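Local coordinates for lysine cyclodeaminase (PDB 5YU3), which catalyses the NAD-dependent cyclisation of L-lysine with loss of ammonia, probably yielding L-pipecolic acid, and also recognises L-ornithine and L-2,4-diaminobutyric acid, at residues 141-146 against 204-209; 106-111 against 328-333. One frame throughout, in Å; residues are numbered along the deposited sequence.

Interaction 1: 141-146 against 204-209; sequences LGLIGT and VISTAT. With NAD (nicotinamide-adenine-dinucleotide), chain F.
Thr209 and Ile144, which touch through their methyl groups, line one side of the NAD adenine. Thr209 CB stands over one face of the base, 3.6 Å from NAD C4A, with CG2 over the neighbouring N3A. Ile144 CG2 approaches the rim of the same face, 3.7 Å from NAD C2A, and Gly145 CA meets the N3A rim. The threonine methyl lies anti to its own carbonyl carbon (OG1 at chi1 75°), which lays it over the base with Ile144 O beside it, 3.4 Å away, while OG1 turns to Glu242.

Behind this platform, strands 140-144 and 204-207 are neighbours in the parallel sheet of a Rossmann-type dinucleotide-binding domain. Gly142 accepts from Ser206 N and donates to Val204 O, and Ile144 N continues the ladder to Ser206 O. The last rung, Ala208 N to Ile144 O at 2.9 Å, is almost collinear with the carbonyl (C=O...N 177°). On one face of the sheet Leu141 CD1 packs on Val204 CG1 and Leu143 CD2 on Ser206 CB; on the other, Ile144 and Thr207 lie side by side. Ser206 OG is taken up by Gln153 and Asn231.

Where the strands end, a water sits 2.9 Å from Gly145 O and 3.1 Å from Ser206 O, placed to donate to either, though it has more acceptors in reach than protons. Gly145, with phi at 90°, is the first glycine of what looks like a GxGxxA pattern; a beta carbon there would clash with Ala208 O. The chemistry implies a division of labour: four backbone bonds tie the two segments together, whereas the adenine face is met here by carbon atoms, consistent with shape and dispersion in this part of its binding.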
loop_
_atom_site.group_PDB
_atom_site.type_symbol
_atom_site.label_atom_id
_atom_site.label_comp_id
_atom_site.label_asym_id
_atom_site.label_seq_id
_atom_site.Cartn_x
_atom_site.Cartn_y
_atom_site.Cartn_z
ATOM N N LEU A 141 -8.311 31.581 -17.730
ATOM C CA LEU A 141 -8.094 30.161 -17.497
ATOM C C LEU A 141 -9.183 29.363 -18.195
ATOM O O LEU A 141 -10.357 29.752 -18.189
ATOM C CB LEU A 141 -8.086 29.843 -15.994
ATOM C CG LEU A 141 -8.145 28.369 -15.563
ATOM C CD1 LEU A 141 -6.832 27.681 -15.917
ATOM C CD2 LEU A 141 -8.421 28.259 -14.056
ATOM N N GLY A 142 -8.792 28.254 -18.809
ATOM C CA GLY A 142 -9.732 27.279 -19.335
ATOM C C GLY A 142 -9.723 26.038 -18.458
ATOM O O GLY A 142 -8.662 25.607 -17.998
ATOM N N LEU A 143 -10.910 25.481 -18.213
ATOM C CA LEU A 143 -11.043 24.223 -17.481
ATOM C C LEU A 143 -11.891 23.270 -18.300
ATOM O O LEU A 143 -13.032 23.593 -18.641
ATOM C CB LEU A 143 -11.677 24.427 -16.094
ATOM C CG LEU A 143 -10.910 25.315 -15.109
ATOM C CD1 LEU A 143 -11.743 25.545 -13.851
ATOM C CD2 LEU A 143 -9.527 24.739 -14.744
ATOM N N ILE A 144 -11.342 22.099 -18.623
ATOM C CA ILE A 144 -12.113 21.014 -19.219
ATOM C C ILE A 144 -12.267 19.937 -18.158
ATOM O O ILE A 144 -11.266 19.380 -17.685
ATOM C CB ILE A 144 -11.446 20.441 -20.480
ATOM C CG1 ILE A 144 -11.018 21.560 -21.433
ATOM C CG2 ILE A 144 -12.399 19.439 -21.146
ATOM C CD1 ILE A 144 -12.161 22.179 -22.155
ATOM N N GLY A 145 -13.514 19.638 -17.793
ATOM C CA GLY A 145 -13.785 18.906 -16.570
ATOM C C GLY A 145 -13.960 19.870 -15.408
ATOM O O GLY A 145 -13.027 20.594 -15.055
ATOM N N THR A 146 -15.169 19.932 -14.848
ATOM C CA THR A 146 -15.433 20.824 -13.727
ATOM C C THR A 146 -15.929 20.010 -12.542
ATOM O O THR A 146 -16.967 20.322 -11.945
ATOM C CB THR A 146 -16.440 21.922 -14.101
ATOM O OG1 THR A 146 -17.691 21.338 -14.467
ATOM C CG2 THR A 146 -15.907 22.757 -15.263
ATOM N N VAL A 204 -4.129 29.780 -20.135
ATOM C CA VAL A 204 -3.697 28.561 -19.462
ATOM C C VAL A 204 -4.925 27.666 -19.356
ATOM O O VAL A 204 -6.043 28.159 -19.200
ATOM C CB VAL A 204 -3.073 28.890 -18.087
ATOM C CG1 VAL A 204 -3.964 29.846 -17.319
ATOM C CG2 VAL A 204 -2.795 27.615 -17.278
ATOM N N ILE A 205 -4.735 26.358 -19.505
ATOM C CA ILE A 205 -5.834 25.401 -19.435
ATOM C C ILE A 205 -5.431 24.306 -18.459
ATOM O O ILE A 205 -4.264 23.905 -18.432
ATOM C CB ILE A 205 -6.165 24.793 -20.819
ATOM C CG1 ILE A 205 -6.756 25.859 -21.753
ATOM C CG2 ILE A 205 -7.133 23.592 -20.701
ATOM C CD1 ILE A 205 -6.876 25.410 -23.214
ATOM N N SER A 206 -6.384 23.830 -17.657
ATOM C CA SER A 206 -6.247 22.559 -16.949
ATOM C C SER A 206 -7.315 21.598 -17.453
ATOM O O SER A 206 -8.503 21.940 -17.479
ATOM C CB SER A 206 -6.377 22.729 -15.418
ATOM O OG SER A 206 -5.265 23.406 -14.885
ATOM N N THR A 207 -6.897 20.399 -17.859
ATOM C CA THR A 207 -7.829 19.320 -18.159
ATOM C C THR A 207 -7.820 18.345 -16.990
ATOM O O THR A 207 -6.752 17.911 -16.551
ATOM C CB THR A 207 -7.479 18.596 -19.471
ATOM O OG1 THR A 207 -6.211 17.935 -19.361
ATOM C CG2 THR A 207 -7.411 19.592 -20.630
ATOM N N ALA A 208 -9.011 18.033 -16.461
ATOM C CA ALA A 208 -9.102 17.162 -15.286
ATOM C C ALA A 208 -10.467 16.482 -15.374
ATOM O O ALA A 208 -11.443 16.880 -14.721
ATOM C CB ALA A 208 -8.932 17.933 -13.971
ATOM N N THR A 209 -10.540 15.466 -16.238
ATOM C CA THR A 209 -11.785 14.790 -16.552
ATOM C C THR A 209 -11.722 13.333 -16.130
ATOM O O THR A 209 -10.642 12.755 -15.977
ATOM C CB THR A 209 -12.077 14.820 -18.061
ATOM O OG1 THR A 209 -11.218 13.866 -18.707
ATOM C CG2 THR A 209 -11.814 16.206 -18.630
HETATM P PA NAD F . -14.537 14.153 -10.750
HETATM O O1A NAD F . -15.375 12.942 -11.017
HETATM O O2A NAD F . -14.825 15.018 -9.539
HETATM O O5B NAD F . -14.656 15.134 -12.019
HETATM C C5B NAD F . -14.356 14.645 -13.332
HETATM C C4B NAD F . -15.249 15.417 -14.292
HETATM O O4B NAD F . -14.876 15.105 -15.636
HETATM C C3B NAD F . -16.718 15.007 -14.154
HETATM O O3B NAD F . -17.523 16.156 -13.809
HETATM C C2B NAD F . -17.079 14.470 -15.529
HETATM O O2B NAD F . -18.407 14.782 -15.944
HETATM C C1B NAD F . -16.070 15.173 -16.408
HETATM N N9A NAD F . -15.806 14.567 -17.730
HETATM C C8A NAD F . -15.763 13.257 -18.065
HETATM N N7A NAD F . -15.462 13.117 -19.396
HETATM C C5A NAD F . -15.308 14.363 -19.903
HETATM C C6A NAD F . -14.995 14.963 -21.214
HETATM N N6A NAD F . -14.762 14.184 -22.297
HETATM N N1A NAD F . -14.921 16.311 -21.286
HETATM C C2A NAD F . -15.142 17.124 -20.236
HETATM N N3A NAD F . -15.447 16.651 -19.017
HETATM C C4A NAD F . -15.536 15.310 -18.801
HETATM O O3 NAD F . -12.991 13.655 -10.694
HETATM P PN NAD F . -11.711 14.509 -10.255
HETATM O O1N NAD F . -11.910 15.939 -10.699
HETATM O O2N NAD F . -11.419 14.195 -8.803
HETATM O O5D NAD F . -10.535 13.818 -11.115
HETATM C C5D NAD F . -10.420 14.079 -12.515
HETATM C C4D NAD F . -9.172 13.374 -13.047
HETATM O O4D NAD F . -8.016 13.838 -12.349
HETATM C C3D NAD F . -9.223 11.874 -12.815
HETATM O O3D NAD F . -8.612 11.212 -13.945
HETATM C C2D NAD F . -8.328 11.678 -11.612
HETATM O O2D NAD F . -7.827 10.339 -11.493
HETATM C C1D NAD F . -7.259 12.706 -11.917
HETATM N N1N NAD F . -6.418 13.083 -10.788
HETATM C C2N NAD F . -5.142 13.403 -11.042
HETATM C C3N NAD F . -4.279 13.769 -10.018
HETATM C C7N NAD F . -2.872 14.133 -10.358
HETATM O O7N NAD F . -2.038 14.232 -9.481
HETATM N N7N NAD F . -2.574 14.390 -11.643
HETATM C C4N NAD F . -4.752 13.843 -8.705
HETATM C C5N NAD F . -6.092 13.533 -8.480
HETATM C C6N NAD F . -6.918 13.161 -9.542
HETATM O O HOH W 1 -10.141 21.183 -14.960
#

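Interaction 2: 106-111 against 328-333; sequences GALTAL and VGIEHH
Ile330 reaches Leu108 through its CD1, which lies 4.3 Å from Leu108 CD2, where the chain leaves strand 326-328, the last strand of the mixed beta sheet within this chain. Strand 3-6 runs between 326-328 and strand 108-113, and the loop passes across to the start of the latter; a classic beta bulge follows there, with Thr109 and Ala110 both opposite Arg100.

Glu331 comes next and makes the polar link. Its chain is extended beyond CG (chi2 171°), carrying the carboxylate up to the backbone at Ala107 and Leu108. OE2 accepts Leu108 N at 2.7 Å in a nearly straight bond (170° at the hydrogen), though the donor arrives 42° out of the carboxylate plane. OE1 lies over the methyl of Ala107, 3.5 Å from its CB.

The same loop borders the second subunit: Glu331 O accepts from Arg8 NE of that subunit, whose Asp113 OD1 takes His332 N, and Leu95 of that subunit packs on Ala107 and Glu331. His333 then folds back on the loop, and its NE2 donates to Glu331 OE1 at 2.9 Å. An alanine in place of Glu331 would probably leave the Leu108 amide and His333 NE2 without their acceptor and open a gap beside Ala107. The histidine meets OE1 from the anti side of the carboxylate, with the oxygen close to the imidazole plane.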
loop_
_atom_site.group_PDB
_atom_site.type_symbol
_atom_site.label_atom_id
_atom_site.label_comp_id
_atom_site.label_asym_id
_atom_site.label_seq_id
_atom_site.Cartn_x
_atom_site.Cartn_y
_atom_site.Cartn_z
ATOM N N GLY A 106 9.237 0.613 11.706
ATOM C CA GLY A 106 8.093 0.195 10.925
ATOM C C GLY A 106 6.736 0.601 11.468
ATOM O O GLY A 106 5.725 0.369 10.790
ATOM N N ALA A 107 6.671 1.219 12.648
ATOM C CA ALA A 107 5.383 1.431 13.296
ATOM C C ALA A 107 4.551 2.479 12.564
ATOM O O ALA A 107 5.078 3.481 12.078
ATOM C CB ALA A 107 5.582 1.853 14.750
ATOM N N LEU A 108 3.240 2.255 12.519
ATOM C CA LEU A 108 2.302 3.245 11.978
ATOM C C LEU A 108 2.217 4.436 12.933
ATOM O O LEU A 108 1.708 4.302 14.048
ATOM C CB LEU A 108 0.933 2.598 11.781
ATOM C CG LEU A 108 -0.228 3.514 11.392
ATOM C CD1 LEU A 108 0.014 4.072 9.988
ATOM C CD2 LEU A 108 -1.579 2.790 11.461
ATOM N N THR A 109 2.713 5.608 12.514
ATOM C CA THR A 109 2.766 6.759 13.415
ATOM C C THR A 109 1.671 7.791 13.173
ATOM O O THR A 109 1.311 8.518 14.105
ATOM C CB THR A 109 4.124 7.472 13.330
ATOM O OG1 THR A 109 4.375 7.899 11.985
ATOM C CG2 THR A 109 5.273 6.555 13.805
ATOM N N ALA A 110 1.133 7.887 11.960
ATOM C CA ALA A 110 0.131 8.905 11.682
ATOM C C ALA A 110 -0.736 8.467 10.511
ATOM O O ALA A 110 -0.277 7.754 9.608
ATOM C CB ALA A 110 0.789 10.262 11.402
ATOM N N LEU A 111 -2.001 8.889 10.548
ATOM C CA LEU A 111 -2.990 8.521 9.541
ATOM C C LEU A 111 -3.980 9.668 9.375
ATOM O O LEU A 111 -4.478 10.186 10.377
ATOM C CB LEU A 111 -3.724 7.241 9.966
ATOM C CG LEU A 111 -4.898 6.800 9.099
ATOM C CD1 LEU A 111 -4.397 6.436 7.713
ATOM C CD2 LEU A 111 -5.597 5.615 9.752
ATOM N N VAL A 328 -4.673 6.525 18.923
ATOM C CA VAL A 328 -5.325 5.221 18.961
ATOM C C VAL A 328 -4.245 4.151 18.973
ATOM O O VAL A 328 -3.368 4.144 18.105
ATOM C CB VAL A 328 -6.280 5.008 17.770
ATOM C CG1 VAL A 328 -7.052 3.713 17.955
ATOM C CG2 VAL A 328 -7.242 6.186 17.616
ATOM N N GLY A 329 -4.301 3.258 19.958
ATOM C CA GLY A 329 -3.426 2.102 19.932
ATOM C C GLY A 329 -3.997 1.081 18.978
ATOM O O GLY A 329 -4.961 0.390 19.318
ATOM N N ILE A 330 -3.443 1.003 17.772
ATOM C CA ILE A 330 -3.908 0.068 16.751
ATOM C C ILE A 330 -3.009 -1.156 16.672
ATOM O O ILE A 330 -3.481 -2.287 16.786
ATOM C CB ILE A 330 -4.005 0.764 15.376
ATOM C CG1 ILE A 330 -4.880 2.026 15.463
ATOM C CG2 ILE A 330 -4.556 -0.208 14.320
ATOM C CD1 ILE A 330 -4.892 2.850 14.174
ATOM N N GLU A 331 -1.711 -0.945 16.487
ATOM C CA GLU A 331 -0.778 -2.063 16.476
ATOM C C GLU A 331 -0.726 -2.725 17.843
ATOM O O GLU A 331 -0.792 -2.061 18.877
ATOM C CB GLU A 331 0.615 -1.593 16.089
ATOM C CG GLU A 331 0.736 -1.115 14.665
ATOM C CD GLU A 331 2.071 -0.460 14.398
ATOM O OE1 GLU A 331 2.793 -0.151 15.381
ATOM O OE2 GLU A 331 2.395 -0.246 13.207
ATOM N N HIS A 332 -0.607 -4.046 17.838
ATOM C CA HIS A 332 -0.393 -4.811 19.054
ATOM C C HIS A 332 1.100 -4.835 19.343
ATOM O O HIS A 332 1.885 -5.348 18.533
ATOM C CB HIS A 332 -0.944 -6.226 18.897
ATOM C CG HIS A 332 -0.627 -7.128 20.043
ATOM N ND1 HIS A 332 -0.327 -8.463 19.877
ATOM C CD2 HIS A 332 -0.575 -6.889 21.375
ATOM C CE1 HIS A 332 -0.101 -9.006 21.059
ATOM N NE2 HIS A 332 -0.243 -8.073 21.984
ATOM N N HIS A 333 1.493 -4.248 20.480
ATOM C CA HIS A 333 2.868 -4.268 20.951
ATOM C C HIS A 333 2.950 -5.143 22.196
ATOM O O HIS A 333 2.876 -4.626 23.320
ATOM C CB HIS A 333 3.362 -2.852 21.268
ATOM C CG HIS A 333 3.423 -1.951 20.078
ATOM N ND1 HIS A 333 3.562 -0.583 20.187
ATOM C CD2 HIS A 333 3.364 -2.220 18.752
ATOM C CE1 HIS A 333 3.590 -0.049 18.978
ATOM N NE2 HIS A 333 3.478 -1.020 18.089
#

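The two interactions lie on opposite sides of the chain's centre, about 40 Å apart between centres and about 25 Å between nearest atoms. They belong to different sheets: interaction 1 to the parallel sheet whose strand ends face NAD, interaction 2 to the mixed sheet at the border with the second subunit. Along the chain, 141-146 and 204-209 are nested between 106-111 and 328-333. Helix 115-133 leads from the mixed sheet into the parallel one, and helix 305-321 leads back. The nucleotide-binding domain is thus an insertion between parts of the mixed-sheet domain, whose loop 328-333 reaches the second subunit rather than the cofactor of its own subunit.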